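Local coordinates for chitinase (Paenibacillus sp. FPU-7, PDB 5GZT), which probably cleaves internal beta-1,4 linkages of chitin and chitodextrins, acting as a family 18 endochitinase with two catalytic barrel domains, at residues E600-A605 and S631-N636; L676-G681 and N713-Y718; T682-I687 and A742-N747; R735-A740 and M748-P753. All blocks are in the same frame, centred on the assembly; numbering follows the deposited sequence.

Contact 1 of 4, residues E600-A605 and S631-N636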
loop_
_atom_site.group_PDB
_atom_site.type_symbol
_atom_site.label_atom_id
_atom_site.label_comp_id
_atom_site.label_asym_id
_atom_site.label_seq_id
_atom_site.Cartn_x
_atom_site.Cartn_y
_atom_site.Cartn_z
ATOM N N GLU B 600 -0.161 2.137 -17.725
ATOM C CA GLU B 600 0.541 1.380 -16.727
ATOM C C GLU B 600 -0.078 -0.054 -16.884
ATOM O O GLU B 600 -1.291 -0.194 -16.941
ATOM C CB GLU B 600 0.083 1.853 -15.392
ATOM C CG GLU B 600 0.790 1.221 -14.229
ATOM C CD GLU B 600 2.063 2.011 -13.798
ATOM O OE1 GLU B 600 3.109 1.820 -14.424
ATOM O OE2 GLU B 600 2.013 2.807 -12.830
ATOM N N ASP B 601 0.761 -1.088 -16.924
ATOM C CA ASP B 601 0.293 -2.487 -17.126
ATOM C C ASP B 601 1.105 -3.376 -16.190
ATOM O O ASP B 601 1.740 -2.885 -15.222
ATOM C CB ASP B 601 0.391 -2.862 -18.616
ATOM C CG ASP B 601 1.804 -3.186 -19.099
ATOM O OD1 ASP B 601 2.787 -2.924 -18.329
ATOM O OD2 ASP B 601 1.942 -3.618 -20.319
ATOM N N THR B 602 1.082 -4.684 -16.476
ATOM C CA THR B 602 1.651 -5.627 -15.651
ATOM C C THR B 602 3.154 -5.467 -15.638
ATOM O O THR B 602 3.816 -5.740 -14.587
ATOM C CB THR B 602 1.239 -7.029 -16.077
ATOM O OG1 THR B 602 1.462 -7.195 -17.440
ATOM C CG2 THR B 602 -0.223 -7.260 -15.811
ATOM N N ALA B 603 3.709 -5.197 -16.793
ATOM C CA ALA B 603 5.164 -5.037 -16.891
ATOM C C ALA B 603 5.708 -3.751 -16.199
ATOM O O ALA B 603 6.715 -3.812 -15.486
ATOM C CB ALA B 603 5.609 -5.081 -18.364
ATOM N N SER B 604 5.057 -2.603 -16.422
ATOM C CA SER B 604 5.470 -1.348 -15.819
ATOM C C SER B 604 5.281 -1.447 -14.301
ATOM O O SER B 604 6.175 -0.955 -13.563
ATOM C CB SER B 604 4.793 -0.100 -16.421
ATOM O OG SER B 604 3.440 -0.004 -16.061
ATOM N N ALA B 605 4.199 -2.089 -13.823
ATOM C CA ALA B 605 4.039 -2.333 -12.430
ATOM C C ALA B 605 5.213 -3.158 -11.861
ATOM O O ALA B 605 5.709 -2.806 -10.774
ATOM C CB ALA B 605 2.727 -2.938 -12.047
ATOM N N SER B 631 -9.793 -9.425 -13.031
ATOM C CA SER B 631 -9.016 -10.251 -12.115
ATOM C C SER B 631 -8.164 -9.453 -11.130
ATOM O O SER B 631 -7.436 -10.065 -10.380
ATOM C CB SER B 631 -8.087 -11.191 -12.939
ATOM O OG SER B 631 -6.965 -10.446 -13.465
ATOM N N HIS B 632 -8.247 -8.117 -11.144
ATOM C CA HIS B 632 -7.356 -7.241 -10.411
ATOM C C HIS B 632 -5.925 -7.442 -10.773
ATOM O O HIS B 632 -5.110 -7.602 -9.852
ATOM C CB HIS B 632 -7.540 -7.549 -8.871
ATOM C CG HIS B 632 -8.959 -7.432 -8.416
ATOM N ND1 HIS B 632 -9.603 -6.211 -8.322
ATOM C CD2 HIS B 632 -9.887 -8.373 -8.097
ATOM C CE1 HIS B 632 -10.844 -6.394 -7.921
ATOM N NE2 HIS B 632 -11.037 -7.693 -7.750
ATOM N N GLU B 633 -5.574 -7.544 -12.063
ATOM C CA GLU B 633 -4.217 -7.970 -12.340
ATOM C C GLU B 633 -3.131 -6.974 -11.880
ATOM O O GLU B 633 -2.014 -7.414 -11.630
ATOM C CB GLU B 633 -3.969 -8.382 -13.811
ATOM C CG GLU B 633 -3.936 -7.302 -14.833
ATOM C CD GLU B 633 -3.858 -7.820 -16.248
ATOM O OE1 GLU B 633 -3.597 -9.002 -16.398
ATOM O OE2 GLU B 633 -4.028 -7.020 -17.186
ATOM N N LEU B 634 -3.422 -5.685 -11.895
ATOM C CA LEU B 634 -2.435 -4.702 -11.460
ATOM C C LEU B 634 -2.186 -4.756 -9.953
ATOM O O LEU B 634 -1.004 -4.828 -9.506
ATOM C CB LEU B 634 -2.779 -3.268 -11.903
ATOM C CG LEU B 634 -2.883 -3.097 -13.473
ATOM C CD1 LEU B 634 -3.065 -1.674 -13.837
ATOM C CD2 LEU B 634 -1.692 -3.619 -14.242
ATOM N N ALA B 635 -3.249 -4.723 -9.186
ATOM C CA ALA B 635 -3.134 -4.961 -7.745
ATOM C C ALA B 635 -2.419 -6.251 -7.439
ATOM O O ALA B 635 -1.503 -6.227 -6.636
ATOM C CB ALA B 635 -4.493 -4.932 -7.080
ATOM N N ASN B 636 -2.748 -7.360 -8.116
ATOM C CA ASN B 636 -2.090 -8.620 -7.799
ATOM C C ASN B 636 -0.617 -8.633 -8.154
ATOM O O ASN B 636 0.223 -9.294 -7.457
ATOM C CB ASN B 636 -2.742 -9.797 -8.543
ATOM C CG ASN B 636 -4.147 -10.074 -8.086
ATOM O OD1 ASN B 636 -4.596 -9.602 -7.033
ATOM N ND2 ASN B 636 -4.891 -10.773 -8.943
#

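Contact 2 of 4, residues L676-G681 and N713-Y718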
loop_
_atom_site.group_PDB
_atom_site.type_symbol
_atom_site.label_atom_id
_atom_site.label_comp_id
_atom_site.label_asym_id
_atom_site.label_seq_id
_atom_site.Cartn_x
_atom_site.Cartn_y
_atom_site.Cartn_z
ATOM N N LEU B 676 -3.111 -19.092 -24.921
ATOM C CA LEU B 676 -2.759 -19.159 -23.515
ATOM C C LEU B 676 -2.331 -17.765 -22.993
ATOM O O LEU B 676 -1.150 -17.342 -23.210
ATOM C CB LEU B 676 -1.616 -20.144 -23.290
ATOM C CG LEU B 676 -1.878 -21.604 -23.730
ATOM C CD1 LEU B 676 -1.463 -21.792 -25.175
ATOM C CD2 LEU B 676 -1.147 -22.616 -22.909
ATOM N N PRO B 677 -3.241 -17.103 -22.310
ATOM C CA PRO B 677 -2.925 -15.853 -21.591
ATOM C C PRO B 677 -1.895 -16.085 -20.481
ATOM O O PRO B 677 -1.883 -17.193 -19.829
ATOM C CB PRO B 677 -4.280 -15.409 -21.011
ATOM C CG PRO B 677 -5.314 -16.134 -21.876
ATOM C CD PRO B 677 -4.667 -17.488 -22.069
ATOM N N LEU B 678 -1.038 -15.095 -20.274
ATOM C CA LEU B 678 -0.163 -15.133 -19.153
ATOM C C LEU B 678 -0.885 -14.588 -17.950
ATOM O O LEU B 678 -1.659 -13.630 -18.031
ATOM C CB LEU B 678 1.130 -14.414 -19.431
ATOM C CG LEU B 678 2.205 -15.158 -20.221
ATOM C CD1 LEU B 678 1.855 -15.660 -21.631
ATOM C CD2 LEU B 678 3.442 -14.264 -20.321
ATOM N N THR B 679 -0.667 -15.253 -16.815
ATOM C CA THR B 679 -1.109 -14.867 -15.526
ATOM C C THR B 679 0.018 -14.233 -14.745
ATOM O O THR B 679 -0.244 -13.552 -13.795
ATOM C CB THR B 679 -1.539 -16.042 -14.639
ATOM O OG1 THR B 679 -0.515 -17.014 -14.604
ATOM C CG2 THR B 679 -2.692 -16.718 -15.245
ATOM N N GLN B 680 1.240 -14.435 -15.133
ATOM C CA GLN B 680 2.374 -13.828 -14.426
ATOM C C GLN B 680 3.441 -13.615 -15.466
ATOM O O GLN B 680 3.757 -14.547 -16.186
ATOM C CB GLN B 680 2.787 -14.688 -13.235
ATOM C CG GLN B 680 4.001 -14.140 -12.545
ATOM C CD GLN B 680 4.208 -14.661 -11.130
ATOM O OE1 GLN B 680 4.909 -15.674 -10.924
ATOM N NE2 GLN B 680 3.659 -13.938 -10.150
ATOM N N GLY B 681 3.946 -12.364 -15.608
ATOM C CA GLY B 681 4.848 -12.042 -16.716
ATOM C C GLY B 681 4.078 -11.405 -17.846
ATOM O O GLY B 681 2.862 -11.633 -17.974
ATOM N N ASN B 713 -2.019 -10.199 -23.714
ATOM C CA ASN B 713 -0.808 -10.901 -23.181
ATOM C C ASN B 713 -0.960 -12.419 -23.255
ATOM O O ASN B 713 -0.973 -13.084 -22.227
ATOM C CB ASN B 713 -0.669 -10.415 -21.766
ATOM C CG ASN B 713 0.561 -10.897 -21.072
ATOM O OD1 ASN B 713 1.498 -11.274 -21.695
ATOM N ND2 ASN B 713 0.533 -10.925 -19.710
ATOM N N ALA B 714 -1.149 -12.952 -24.458
ATOM C CA ALA B 714 -1.434 -14.378 -24.643
ATOM C C ALA B 714 -0.657 -14.921 -25.809
ATOM O O ALA B 714 -0.515 -14.274 -26.801
ATOM C CB ALA B 714 -2.951 -14.607 -24.882
ATOM N N VAL B 715 -0.183 -16.139 -25.685
ATOM C CA VAL B 715 0.427 -16.859 -26.735
ATOM C C VAL B 715 -0.610 -17.563 -27.555
ATOM O O VAL B 715 -1.507 -18.161 -27.001
ATOM C CB VAL B 715 1.346 -17.970 -26.128
ATOM C CG1 VAL B 715 1.888 -18.895 -27.220
ATOM C CG2 VAL B 715 2.505 -17.313 -25.421
ATOM N N ALA B 716 -0.446 -17.513 -28.871
ATOM C CA ALA B 716 -1.157 -18.317 -29.839
ATOM C C ALA B 716 -0.233 -19.354 -30.390
ATOM O O ALA B 716 0.922 -19.045 -30.755
ATOM C CB ALA B 716 -1.641 -17.481 -30.999
ATOM N N VAL B 717 -0.721 -20.598 -30.427
ATOM C CA VAL B 717 -0.035 -21.669 -31.101
ATOM C C VAL B 717 -0.881 -22.010 -32.255
ATOM O O VAL B 717 -1.947 -22.592 -32.055
ATOM C CB VAL B 717 0.220 -22.913 -30.202
ATOM C CG1 VAL B 717 0.961 -23.983 -30.994
ATOM C CG2 VAL B 717 0.987 -22.573 -28.944
ATOM N N TYR B 718 -0.442 -21.712 -33.480
ATOM C CA TYR B 718 -1.235 -21.981 -34.696
ATOM C C TYR B 718 -0.857 -23.389 -35.202
ATOM O O TYR B 718 0.311 -23.648 -35.552
ATOM C CB TYR B 718 -0.942 -20.933 -35.792
ATOM C CG TYR B 718 -1.305 -19.490 -35.383
ATOM C CD1 TYR B 718 -2.628 -19.030 -35.340
ATOM C CD2 TYR B 718 -0.301 -18.584 -35.065
ATOM C CE1 TYR B 718 -2.915 -17.727 -34.935
ATOM C CE2 TYR B 718 -0.578 -17.304 -34.736
ATOM C CZ TYR B 718 -1.836 -16.871 -34.636
ATOM O OH TYR B 718 -1.956 -15.534 -34.201
#

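Contact 3 of 4, residues T682-I687 and A742-N747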
loop_
_atom_site.group_PDB
_atom_site.type_symbol
_atom_site.label_atom_id
_atom_site.label_comp_id
_atom_site.label_asym_id
_atom_site.label_seq_id
_atom_site.Cartn_x
_atom_site.Cartn_y
_atom_site.Cartn_z
ATOM N N THR B 682 4.781 -10.660 -18.700
ATOM C CA THR B 682 4.192 -9.906 -19.775
ATOM C C THR B 682 4.946 -10.166 -21.028
ATOM O O THR B 682 6.098 -9.775 -21.121
ATOM C CB THR B 682 4.203 -8.399 -19.415
ATOM O OG1 THR B 682 3.737 -8.216 -18.030
ATOM C CG2 THR B 682 3.379 -7.638 -20.355
ATOM N N LEU B 683 4.299 -10.741 -22.061
ATOM C CA LEU B 683 4.955 -10.968 -23.318
ATOM C C LEU B 683 5.436 -9.629 -23.935
ATOM O O LEU B 683 4.784 -8.596 -23.834
ATOM C CB LEU B 683 4.058 -11.650 -24.359
ATOM C CG LEU B 683 3.397 -12.995 -23.998
ATOM C CD1 LEU B 683 2.439 -13.390 -25.087
ATOM C CD2 LEU B 683 4.518 -14.007 -23.811
ATOM N N LYS B 684 6.595 -9.714 -24.594
ATOM C CA LYS B 684 6.970 -8.738 -25.616
ATOM C C LYS B 684 5.781 -8.577 -26.573
ATOM O O LYS B 684 5.062 -9.566 -26.911
ATOM C CB LYS B 684 8.172 -9.218 -26.395
ATOM C CG LYS B 684 9.458 -9.320 -25.545
ATOM C CD LYS B 684 10.643 -9.870 -26.360
ATOM C CE LYS B 684 10.561 -11.351 -26.525
ATOM N NZ LYS B 684 11.474 -11.980 -27.536
ATOM N N PRO B 685 5.598 -7.385 -27.079
ATOM C CA PRO B 685 4.495 -7.204 -28.005
ATOM C C PRO B 685 4.535 -8.175 -29.187
ATOM O O PRO B 685 3.461 -8.568 -29.690
ATOM C CB PRO B 685 4.636 -5.726 -28.440
ATOM C CG PRO B 685 5.341 -5.097 -27.281
ATOM C CD PRO B 685 6.214 -6.112 -26.645
ATOM N N VAL B 686 5.759 -8.520 -29.632
ATOM C CA VAL B 686 6.035 -9.499 -30.654
ATOM C C VAL B 686 7.048 -10.530 -30.083
ATOM O O VAL B 686 8.236 -10.181 -29.886
ATOM C CB VAL B 686 6.552 -8.897 -31.983
ATOM C CG1 VAL B 686 6.923 -9.979 -32.981
ATOM C CG2 VAL B 686 5.466 -8.015 -32.641
ATOM N N ILE B 687 6.596 -11.792 -29.903
ATOM C CA ILE B 687 7.462 -12.894 -29.552
ATOM C C ILE B 687 8.070 -13.520 -30.744
ATOM O O ILE B 687 7.586 -13.329 -31.859
ATOM C CB ILE B 687 6.756 -13.945 -28.693
ATOM C CG1 ILE B 687 5.608 -14.653 -29.426
ATOM C CG2 ILE B 687 6.171 -13.274 -27.471
ATOM C CD1 ILE B 687 5.094 -15.888 -28.658
ATOM N N ALA B 742 10.605 -14.767 -23.424
ATOM C CA ALA B 742 9.355 -14.241 -24.042
ATOM C C ALA B 742 8.880 -12.965 -23.441
ATOM O O ALA B 742 8.127 -12.267 -24.089
ATOM C CB ALA B 742 8.214 -15.274 -23.946
ATOM N N VAL B 743 9.266 -12.672 -22.190
ATOM C CA VAL B 743 8.613 -11.595 -21.432
ATOM C C VAL B 743 9.552 -10.378 -21.301
ATOM O O VAL B 743 10.741 -10.467 -21.524
ATOM C CB VAL B 743 8.161 -12.039 -20.037
ATOM C CG1 VAL B 743 7.127 -13.185 -20.189
ATOM C CG2 VAL B 743 9.334 -12.518 -19.166
ATOM N N LEU B 744 8.952 -9.288 -20.882
ATOM C CA LEU B 744 9.530 -7.982 -20.757
ATOM C C LEU B 744 10.248 -7.866 -19.424
ATOM O O LEU B 744 11.173 -7.123 -19.319
ATOM C CB LEU B 744 8.366 -6.916 -20.823
ATOM C CG LEU B 744 7.804 -6.700 -22.236
ATOM C CD1 LEU B 744 6.613 -5.722 -22.267
ATOM C CD2 LEU B 744 8.831 -6.221 -23.199
ATOM N N GLU B 745 9.736 -8.515 -18.402
ATOM C CA GLU B 745 10.324 -8.481 -17.109
ATOM C C GLU B 745 11.695 -9.132 -17.176
ATOM O O GLU B 745 11.933 -10.047 -17.965
ATOM C CB GLU B 745 9.465 -9.257 -16.097
ATOM C CG GLU B 745 8.123 -8.599 -15.752
ATOM C CD GLU B 745 6.986 -8.887 -16.772
ATOM O OE1 GLU B 745 7.261 -9.503 -17.810
ATOM O OE2 GLU B 745 5.828 -8.513 -16.546
ATOM N N ALA B 746 12.570 -8.720 -16.323
ATOM C CA ALA B 746 14.019 -9.051 -16.423
ATOM C C ALA B 746 14.405 -10.439 -15.944
ATOM O O ALA B 746 15.173 -11.109 -16.616
ATOM C CB ALA B 746 14.845 -8.011 -15.634
ATOM N N ASN B 747 13.987 -10.892 -14.789
ATOM C CA ASN B 747 14.686 -12.156 -14.359
ATOM C C ASN B 747 13.708 -13.290 -14.024
ATOM O O ASN B 747 13.903 -14.031 -13.081
ATOM C CB ASN B 747 15.611 -11.881 -13.132
ATOM C CG ASN B 747 16.722 -10.874 -13.439
ATOM O OD1 ASN B 747 17.676 -11.151 -14.204
ATOM N ND2 ASN B 747 16.593 -9.687 -12.852
#

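Contact 4 of 4, residues R735-A740 and M748-P753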
loop_
_atom_site.group_PDB
_atom_site.type_symbol
_atom_site.label_atom_id
_atom_site.label_comp_id
_atom_site.label_asym_id
_atom_site.label_seq_id
_atom_site.Cartn_x
_atom_site.Cartn_y
_atom_site.Cartn_z
ATOM N N ARG B 735 1.878 -29.633 -24.751
ATOM C CA ARG B 735 2.436 -28.925 -23.627
ATOM C C ARG B 735 3.191 -27.690 -24.187
ATOM O O ARG B 735 3.987 -27.827 -25.089
ATOM C CB ARG B 735 3.418 -29.826 -22.833
ATOM C CG ARG B 735 2.756 -30.976 -22.121
ATOM C CD ARG B 735 2.125 -30.444 -20.884
ATOM N NE ARG B 735 1.340 -31.421 -20.191
ATOM C CZ ARG B 735 0.937 -31.351 -18.934
ATOM N NH1 ARG B 735 1.276 -30.347 -18.142
ATOM N NH2 ARG B 735 0.238 -32.345 -18.424
ATOM N N VAL B 736 2.981 -26.524 -23.570
ATOM C CA VAL B 736 3.485 -25.235 -24.046
ATOM C C VAL B 736 4.303 -24.606 -22.947
ATOM O O VAL B 736 3.806 -24.352 -21.872
ATOM C CB VAL B 736 2.317 -24.264 -24.411
ATOM C CG1 VAL B 736 2.873 -22.953 -24.985
ATOM C CG2 VAL B 736 1.464 -24.957 -25.483
ATOM N N VAL B 737 5.591 -24.399 -23.181
ATOM C CA VAL B 737 6.355 -23.702 -22.170
ATOM C C VAL B 737 6.634 -22.284 -22.715
ATOM O O VAL B 737 7.075 -22.156 -23.836
ATOM C CB VAL B 737 7.711 -24.393 -21.928
ATOM C CG1 VAL B 737 8.603 -23.490 -21.101
ATOM C CG2 VAL B 737 7.506 -25.806 -21.267
ATOM N N VAL B 738 6.364 -21.271 -21.893
ATOM C CA VAL B 738 6.664 -19.892 -22.211
ATOM C C VAL B 738 7.988 -19.536 -21.573
ATOM O O VAL B 738 8.120 -19.508 -20.333
ATOM C CB VAL B 738 5.562 -18.957 -21.678
ATOM C CG1 VAL B 738 5.794 -17.522 -22.130
ATOM C CG2 VAL B 738 4.235 -19.385 -22.212
ATOM N N LYS B 739 8.973 -19.293 -22.412
ATOM C CA LYS B 739 10.336 -19.151 -21.887
ATOM C C LYS B 739 10.521 -17.803 -21.262
ATOM O O LYS B 739 9.777 -16.852 -21.592
ATOM C CB LYS B 739 11.363 -19.307 -22.996
ATOM C CG LYS B 739 11.245 -20.571 -23.766
ATOM C CD LYS B 739 11.737 -21.782 -23.046
ATOM C CE LYS B 739 13.259 -21.885 -23.090
ATOM N NZ LYS B 739 13.695 -22.771 -21.947
ATOM N N ALA B 740 11.531 -17.717 -20.367
ATOM C CA ALA B 740 11.973 -16.462 -19.758
ATOM C C ALA B 740 12.216 -15.391 -20.840
ATOM O O ALA B 740 11.940 -14.225 -20.634
ATOM C CB ALA B 740 13.227 -16.662 -18.899
ATOM N N MET B 748 12.683 -13.445 -14.846
ATOM C CA MET B 748 11.746 -14.547 -14.646
ATOM C C MET B 748 12.281 -15.870 -15.163
ATOM O O MET B 748 13.239 -15.920 -15.908
ATOM C CB MET B 748 10.476 -14.205 -15.316
ATOM C CG MET B 748 9.927 -12.917 -14.779
ATOM S SD MET B 748 8.239 -12.471 -15.248
ATOM C CE MET B 748 7.250 -13.681 -14.289
ATOM N N THR B 749 11.700 -16.967 -14.710
ATOM C CA THR B 749 12.058 -18.270 -15.203
ATOM C C THR B 749 10.912 -18.855 -16.048
ATOM O O THR B 749 9.814 -18.360 -16.023
ATOM C CB THR B 749 12.356 -19.200 -14.056
ATOM O OG1 THR B 749 11.254 -19.171 -13.160
ATOM C CG2 THR B 749 13.640 -18.717 -13.330
ATOM N N ASP B 750 11.230 -19.871 -16.819
ATOM C CA ASP B 750 10.265 -20.516 -17.749
ATOM C C ASP B 750 8.973 -20.891 -17.057
ATOM O O ASP B 750 8.967 -21.210 -15.904
ATOM C CB ASP B 750 10.874 -21.786 -18.321
ATOM C CG ASP B 750 12.082 -21.530 -19.180
ATOM O OD1 ASP B 750 12.456 -20.387 -19.447
ATOM O OD2 ASP B 750 12.666 -22.511 -19.598
ATOM N N SER B 751 7.863 -20.811 -17.737
ATOM C CA SER B 751 6.609 -21.278 -17.142
ATOM C C SER B 751 6.671 -22.813 -17.046
ATOM O O SER B 751 7.460 -23.458 -17.703
ATOM C CB SER B 751 5.359 -20.938 -18.049
ATOM O OG SER B 751 5.394 -21.797 -19.224
ATOM N N ALA B 752 5.800 -23.366 -16.225
ATOM C CA ALA B 752 5.588 -24.785 -16.228
ATOM C C ALA B 752 4.947 -25.118 -17.545
ATOM O O ALA B 752 4.377 -24.199 -18.213
ATOM C CB ALA B 752 4.650 -25.178 -15.056
ATOM N N PRO B 753 5.060 -26.378 -17.979
ATOM C CA PRO B 753 4.477 -26.797 -19.249
ATOM C C PRO B 753 2.952 -26.824 -19.181
ATOM O O PRO B 753 2.338 -27.613 -18.495
ATOM C CB PRO B 753 5.076 -28.146 -19.513
ATOM C CG PRO B 753 6.011 -28.420 -18.416
ATOM C CD PRO B 753 5.719 -27.523 -17.291
HETATM O O HOH W 1 14.777 -20.074 -20.323
HETATM O O HOH W 2 12.625 -12.713 -17.950
#

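Contact 1 of 4, residues E600-A605 and S631-N636
E633 and T602 meet where the starts of two helices, 602-614 and 633-642, lie against each other. The glutamate runs on straight beyond CG, and its carboxylate end is crossed by the threonine methyl, with CG2 of T602 3.7 Å from CD of E633. A chi1 of 51° puts that methyl anti to the carbonyl carbon, on E633, and the hydroxyl on the branch that meets T682. The E633 carboxylate looks past the contact to Y564 and R712, the latter through a salt bridge into the immunoglobulin-like domain. With alanine here, R712 would probably lose its carboxylate mate, Y564 its acceptor, and the T602 methyl the group it crosses. L634 follows and buries more surface here than any other residue. Its CD2 rests on the peptide that leads into helix 602-614, 3.4 Å from C of D601, while CD1 lies 3.9 Å from O of E600. The corner under this leucine is fixed by a capping box: S604 N bonds OD1 of D601 at 3.0 Å, nearly straight at 170°, and D601 N returns a bond to OG of S604 at 3.0 Å. OE2 of E600 takes a salt bridge from K608. Van der Waals touches of the T602 methyl on the E633 carboxylate, and of the L634 methyls on the backbone of E600 and D601, join the two helix starts. D628 receives the amides of L634 and A635, I638 of helix 633-642 packs on A605, and Y564 of helix 564-570 touches L634 and D601.

Contact 2 of 4, residues L676-G681 and N713-Y718
N713 has CB of L678 over one face of its flat amide, 3.6 Å from ND2, the two side chains crossing at about a right angle. At the edge of that amide, ND2 gives a 3.0 Å bond to O of G681 that lies in both the amide and the carbonyl plane, on a lone pair, with an angle of 169° at the hydrogen. Further down the strand, the Y718 ring has CB of A716 over one face. The swing of CG of N713 away from the backbone N (chi1 -175°) carries the amide to this loop, and OD1 accepts from the amide of L683. A leucine in its place would probably leave O of G681 and the amide of L683 without their mates and free the turn after the strand to shift. Beyond it the backbones pair antiparallel. L678 N bonds O of N713 at 2.8 Å, and L676 and V715 form a hydrogen-bonded pair joined in both directions. P677 and A714 make the non-hydrogen-bonded pair between them, CB of A714 lying 3.5 Å from CA of P677. CD1 of L678 and CG2 of V715 touch at 4.2 Å. L676 turns inward to A754 and V756 of the other sheet, an arrangement characteristic of the facing sheets of an immunoglobulin-like beta sandwich.

Contact 3 of 4, residues T682-I687 and A742-N747
T682 and E745 stand at about a right angle to each other, and the carboxylate of the glutamate takes both the hydroxyl and the backbone N-H of the threonine. OG1 of T682 gives OE2 a 2.6 Å bond on its syn lone pair, and N of T682 reaches OE1 at 2.9 Å, also from the syn side but 22° out of the carboxylate plane. The glutamate chain bends at chi2 (83°), which brings both oxygens round to this one residue. The threonine hydroxyl has a second partner at the start of helix 602-614, with E745 packed on A603 beside it, and this joins the immunoglobulin-like domain to the first catalytic domain. Further along, K684 and L744 pass at a slant, with CG of the lysine 3.9 Å from CD2 of the leucine; CD2 also brushes the ring of P685. The lysine chain curls over the carbonyl of A742, its CE 3.6 Å from that O, before NZ reaches a salt bridge with D691. L683 sends CD2 to within 3.9 Å of CB of A742. Backbone bonds hold the two loops between these side chains: L744 N to O of T682 at 2.9 Å, and K684 N to O of A742 at 3.0 Å. L683 and V743 lie between them as a single bridge. A buried carboxylate gripped by an N-H and a hydroxyl is well supplied with donors, and this would probably favour its charged form.

Contact 4 of 4, residues R735-A740 and M748-P753
K739 and D750 lie side by side at the end of strand 732-738, in the immunoglobulin-like fold, where the segment 748-753 runs back antiparallel to the strand. The lysine CB is 3.9 Å from OD1 of D750; beyond it, the bends at chi2 and chi3 (-75° and -79°) fold the chain back alongside the aspartate and bring NZ to OD2. CD and CE both lie near OD2, and NZ closes a 2.6 Å salt bridge with that oxygen, on the syn side but tilted from the carboxylate plane. The other oxygen, OD1, takes the amide of A740 from the anti side and a water, so both oxygens of the carboxylate are held. Along the strand, S751 meets V738 twice: its N bonds O of V738, and its OG accepts the valine amide at 2.9 Å, nearly straight at 171°. V737 spreads its two methyls along the returning chain, CG2 against CB of P753 at 3.8 Å and CG1 near O of S751. R735, salt-bridged through NE to D733, reaches over the proline at the far end. There NH1 bonds O of P753 at 3.0 Å, the oxygen lying at the edge of the guanidinium and close to its plane.

Contacts 2, 3 and 4 lie within one immunoglobulin-like domain, their centres 10 to 12 Å apart, while contact 1 belongs to the first family 18 barrel. One join between the domains is T602 OG1 to T682 OG1, a probable hydrogen bond of 2.6 Å from contact 1 to contact 3. Contact 3 is tied to contact 2 by N713 OD1 and L683 N, 2.9 Å apart. M748 of contact 4 lays its sulfur and methyl on G681 and Q680 of contact 2, and V738 reaches both V715 and L683. Formic acid, probably from the crystallisation liquor, lies about 2 Å from the side chain of D601 and about 3 Å from those of L744 and A752.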